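Local atomic coordinates of dual specificity protein phosphatase 15 (Homo sapiens, PDB entry 1YZ4), a protein that removes phosphate from tyrosine, serine and threonine residues of proteins, here represented by its catalytic domain. Residues 75-80 with 87-92. The protein carries 1 engineered substitution. Numbering follows the deposited sequence.
Engineered in segment 87-92: Ser91 (natural residue Cys). With BOG (octyl beta-D-glucopyranoside), chain C; SO4 (sulfate ion), chain D.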
ATOM      1  N   ASN A  75       8.114  -4.297   4.346  1.00 15.39           N
ATOM      2  CA  ASN A  75       9.518  -4.547   4.064  1.00 17.10           C
ATOM      3  C   ASN A  75       9.758  -4.471   2.573  1.00 18.74           C
ATOM      4  O   ASN A  75      10.777  -3.949   2.125  1.00 19.14           O
ATOM      5  CB  ASN A  75       9.938  -5.909   4.615  1.00 16.88           C
ATOM      6  CG  ASN A  75      10.416  -5.824   6.061  1.00 19.02           C
ATOM      7  OD1 ASN A  75      11.593  -5.578   6.322  1.00 18.65           O
ATOM      8  ND2 ASN A  75       9.498  -6.005   7.004  1.00 19.86           N
ATOM      9  N   PHE A  76       8.802  -4.986   1.809  1.00 18.79           N
ATOM     10  CA  PHE A  76       8.871  -4.972   0.353  1.00 16.28           C
ATOM     11  C   PHE A  76       8.906  -3.511  -0.114  1.00 16.84           C
ATOM     12  O   PHE A  76       9.817  -3.087  -0.830  1.00 16.85           O
ATOM     13  CB  PHE A  76       7.638  -5.681  -0.213  1.00 12.86           C
ATOM     14  CG  PHE A  76       7.632  -5.811  -1.715  1.00 12.00           C
ATOM     15  CD1 PHE A  76       8.426  -6.762  -2.351  1.00 10.57           C
ATOM     16  CD2 PHE A  76       6.786  -5.022  -2.485  1.00 10.51           C
ATOM     17  CE1 PHE A  76       8.370  -6.935  -3.737  1.00 14.32           C
ATOM     18  CE2 PHE A  76       6.720  -5.183  -3.876  1.00 14.35           C
ATOM     19  CZ  PHE A  76       7.511  -6.142  -4.503  1.00 14.03           C
ATOM     20  N   ILE A  77       7.909  -2.741   0.313  1.00 16.82           N
ATOM     21  CA  ILE A  77       7.810  -1.333  -0.059  1.00 17.24           C
ATOM     22  C   ILE A  77       9.048  -0.518   0.301  1.00 18.32           C
ATOM     23  O   ILE A  77       9.569   0.235  -0.523  1.00 17.96           O
ATOM     24  CB  ILE A  77       6.583  -0.675   0.605  1.00 15.74           C
ATOM     25  CG1 ILE A  77       5.302  -1.248  -0.014  1.00 13.32           C
ATOM     26  CG2 ILE A  77       6.642   0.850   0.439  1.00 11.40           C
ATOM     27  CD1 ILE A  77       4.042  -0.956   0.789  1.00 11.84           C
ATOM     28  N   HIS A  78       9.510  -0.667   1.536  1.00 18.02           N
ATOM     29  CA  HIS A  78      10.669   0.073   2.002  1.00 17.49           C
ATOM     30  C   HIS A  78      11.903  -0.233   1.157  1.00 17.15           C
ATOM     31  O   HIS A  78      12.581   0.683   0.680  1.00 17.65           O
ATOM     32  CB  HIS A  78      10.940  -0.254   3.465  1.00 18.22           C
ATOM     33  CG  HIS A  78      11.605   0.855   4.215  1.00 16.67           C
ATOM     34  ND1 HIS A  78      11.043   2.107   4.343  1.00 19.91           N
ATOM     35  CD2 HIS A  78      12.775   0.896   4.894  1.00 18.47           C
ATOM     36  CE1 HIS A  78      11.837   2.871   5.071  1.00 19.16           C
ATOM     37  NE2 HIS A  78      12.896   2.159   5.418  1.00 19.46           N
ATOM     38  N   CYS A  79      12.184  -1.517   0.966  1.00 17.16           N
ATOM     39  CA  CYS A  79      13.335  -1.936   0.174  1.00 16.56           C
ATOM     40  C   CYS A  79      13.267  -1.277  -1.201  1.00 17.56           C
ATOM     41  O   CYS A  79      14.263  -0.735  -1.701  1.00 16.62           O
ATOM     42  CB  CYS A  79      13.353  -3.460   0.020  1.00 15.09           C
ATOM     43  SG  CYS A  79      14.584  -4.076  -1.167  1.00 17.45           S
ATOM     44  N   CYS A  80      12.087  -1.323  -1.811  1.00 12.14           N
ATOM     45  CA  CYS A  80      11.898  -0.718  -3.119  1.00 13.70           C
ATOM     46  C   CYS A  80      12.184   0.793  -3.101  1.00 16.92           C
ATOM     47  O   CYS A  80      12.922   1.311  -3.946  1.00 15.58           O
ATOM     48  CB  CYS A  80      10.471  -0.975  -3.601  1.00 12.35           C
ATOM     49  SG  CYS A  80       9.911   0.107  -4.935  1.00 13.98           S
ATOM     50  N   CYS A  87       6.814   1.836  -5.953  1.00 12.50           N
ATOM     51  CA  CYS A  87       5.863   0.775  -5.680  1.00 13.16           C
ATOM     52  C   CYS A  87       4.400   1.165  -5.759  1.00 11.63           C
ATOM     53  O   CYS A  87       3.972   2.161  -5.173  1.00 10.08           O
ATOM     54  CB  CYS A  87       6.136   0.154  -4.305  1.00 12.55           C
ATOM     55  SG  CYS A  87       5.069  -1.269  -3.921  1.00 11.58           S
ATOM     56  N   LEU A  88       3.643   0.362  -6.499  1.00  8.80           N
ATOM     57  CA  LEU A  88       2.207   0.567  -6.632  1.00 12.89           C
ATOM     58  C   LEU A  88       1.492  -0.547  -5.877  1.00 11.24           C
ATOM     59  O   LEU A  88       1.670  -1.723  -6.186  1.00 11.91           O
ATOM     60  CB  LEU A  88       1.764   0.517  -8.103  1.00 11.27           C
ATOM     61  CG  LEU A  88       0.291   0.110  -8.313  1.00 10.33           C
ATOM     62  CD1 LEU A  88      -0.634   1.217  -7.816  1.00 10.90           C
ATOM     63  CD2 LEU A  88       0.021  -0.166  -9.784  1.00 12.41           C
ATOM     64  N   VAL A  89       0.702  -0.186  -4.877  1.00 13.58           N
ATOM     65  CA  VAL A  89      -0.059  -1.194  -4.150  1.00 14.97           C
ATOM     66  C   VAL A  89      -1.497  -1.064  -4.660  1.00 14.73           C
ATOM     67  O   VAL A  89      -2.056   0.037  -4.683  1.00 13.15           O
ATOM     68  CB  VAL A  89      -0.030  -0.957  -2.620  1.00 15.10           C
ATOM     69  CG1 VAL A  89      -0.720  -2.116  -1.908  1.00 12.87           C
ATOM     70  CG2 VAL A  89       1.413  -0.809  -2.134  1.00 15.24           C
ATOM     71  N   HIS A  90      -2.094  -2.177  -5.075  1.00 13.99           N
ATOM     72  CA  HIS A  90      -3.458  -2.127  -5.587  1.00 16.41           C
ATOM     73  C   HIS A  90      -4.357  -3.291  -5.183  1.00 16.57           C
ATOM     74  O   HIS A  90      -3.893  -4.385  -4.845  1.00 17.69           O
ATOM     75  CB  HIS A  90      -3.424  -2.037  -7.114  1.00 14.64           C
ATOM     76  CG  HIS A  90      -3.026  -3.316  -7.778  1.00 18.13           C
ATOM     77  ND1 HIS A  90      -3.917  -4.343  -8.009  1.00 21.36           N
ATOM     78  CD2 HIS A  90      -1.829  -3.746  -8.242  1.00 19.51           C
ATOM     79  CE1 HIS A  90      -3.286  -5.349  -8.590  1.00 19.50           C
ATOM     80  NE2 HIS A  90      -2.019  -5.012  -8.742  1.00 17.35           N
ATOM     81  N   SER A  91      -5.657  -3.017  -5.219  1.00 15.10           N
ATOM     82  CA  SER A  91      -6.708  -3.988  -4.930  1.00 15.34           C
ATOM     83  C   SER A  91      -7.793  -3.627  -5.941  1.00 15.81           C
ATOM     84  O   SER A  91      -7.822  -2.494  -6.435  1.00 15.67           O
ATOM     85  CB  SER A  91      -7.203  -3.871  -3.482  1.00 12.68           C
ATOM     86  OG  SER A  91      -7.132  -2.539  -3.006  1.00 14.14           O
ATOM     87  N   PHE A  92      -8.673  -4.574  -6.249  1.00 14.76           N
ATOM     88  CA  PHE A  92      -9.696  -4.359  -7.275  1.00 17.10           C
ATOM     89  C   PHE A  92     -10.404  -3.011  -7.377  1.00 15.17           C
ATOM     90  O   PHE A  92     -10.323  -2.352  -8.415  1.00 13.62           O
ATOM     91  CB  PHE A  92     -10.766  -5.456  -7.227  1.00 17.80           C
ATOM     92  CG  PHE A  92     -11.443  -5.678  -8.555  1.00 19.10           C
ATOM     93  CD1 PHE A  92     -10.779  -6.344  -9.584  1.00 20.93           C
ATOM     94  CD2 PHE A  92     -12.716  -5.179  -8.798  1.00 16.84           C
ATOM     95  CE1 PHE A  92     -11.375  -6.509 -10.841  1.00 19.21           C
ATOM     96  CE2 PHE A  92     -13.317  -5.338 -10.050  1.00 18.23           C
ATOM     97  CZ  PHE A  92     -12.643  -6.004 -11.072  1.00 17.18           C
TER
HETATM   98  C1  BOG C 210     -14.894  -8.476  -8.050  1.00 27.47           C
HETATM   99  O1  BOG C 210     -16.206  -8.636  -8.600  1.00 29.83           O
HETATM  100  C2  BOG C 210     -15.004  -7.850  -6.630  1.00 27.23           C
HETATM  101  O2  BOG C 210     -15.628  -6.582  -6.706  1.00 26.05           O
HETATM  102  C3  BOG C 210     -13.602  -7.698  -6.033  1.00 26.29           C
HETATM  103  O3  BOG C 210     -13.689  -7.148  -4.733  1.00 27.45           O
HETATM  104  C4  BOG C 210     -12.961  -9.078  -5.963  1.00 25.10           C
HETATM  105  O4  BOG C 210     -11.663  -8.961  -5.414  1.00 22.66           O
HETATM  106  C5  BOG C 210     -12.881  -9.691  -7.390  1.00 24.63           C
HETATM  107  O5  BOG C 210     -14.220  -9.767  -7.943  1.00 27.52           O
HETATM  108  C6  BOG C 210     -12.278 -11.094  -7.333  1.00 24.73           C
HETATM  109  O6  BOG C 210     -12.317 -11.710  -8.610  1.00 28.54           O
HETATM  110  C1' BOG C 210     -16.260  -8.819 -10.023  1.00 27.60           C
HETATM  111  C2' BOG C 210     -17.381  -7.924 -10.507  1.00 28.32           C
HETATM  112  C3' BOG C 210     -16.867  -6.504 -10.615  1.00 30.12           C
HETATM  113  C4' BOG C 210     -17.925  -5.513 -11.066  1.00 28.47           C
HETATM  114  C5' BOG C 210     -17.356  -4.093 -11.168  1.00 29.85           C
HETATM  115  C6' BOG C 210     -16.554  -3.676  -9.942  1.00 29.13           C
HETATM  116  C7' BOG C 210     -16.012  -2.280 -10.108  1.00 27.82           C
HETATM  117  C8' BOG C 210     -15.214  -1.877  -8.897  1.00 23.51           C
HETATM  118  S   SO4 D 211     -10.552  -3.038  -2.729  1.00 15.56           S
HETATM  119  O1  SO4 D 211     -11.062  -3.896  -3.790  1.00 12.03           O
HETATM  120  O2  SO4 D 211      -9.924  -3.854  -1.696  1.00 15.49           O
HETATM  121  O3  SO4 D 211      -9.584  -2.106  -3.265  1.00 17.75           O
HETATM  122  O4  SO4 D 211     -11.625  -2.260  -2.125  1.00 18.09           O
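Cys87, the first residue of strand 87-91, meets three side chains of helix 70-82. CB lies against the thiol of Cys80, with Cys80 SG 3.8 Å from Cys87 CB. Beyond it the sulfur stands anti to the backbone N (chi1 -176°), a torsion that carries it on to the helix, where Cys87 SG is 3.9 Å from Ile77 CG1. The same sulfur reaches Phe76 obliquely: Cys87 SG is 4.2 Å from CE2 of Phe76, a sulfur-aromatic contact in which SG lies 74° off the ring normal. A small, polarisable thiol suits this place, being compact enough to touch an aliphatic chain and a ring at once.

Ile77 spans two strand residues. CG1 packs on the Cys87 sulfur, and beyond it the extended chain brings CD1 of Ile77 to 3.9 Å from CG2 of Val89, the two side chains crossing at about a right angle. The beta-branched Val89 favours the extended backbone and offers a methyl at van der Waals distance. No hydrogen bond joins the two segments; the contact is apolar and largely buried.

Farther along, the strand runs into the phosphate-binding loop of the phosphatase family. Ser91, engineered in place of the predicted phosphocysteine nucleophile, donates from OG to O3 of a sulfate 2.5 Å away; Arg97 and the backbone N atoms of Ala93, Ile95 and Ser96 also bind this anion.

Segment 75-80 of helix 70-82 runs nearly antiparallel to strand 87-91, at 155°. The strand lies in the sheet between strands 15-18 and 36-40, parallel to both; Phe76 and Ile77 also touch Ile38 of strand 36-40, and Ile77 additionally packs on Tyr105 of helix 97-110.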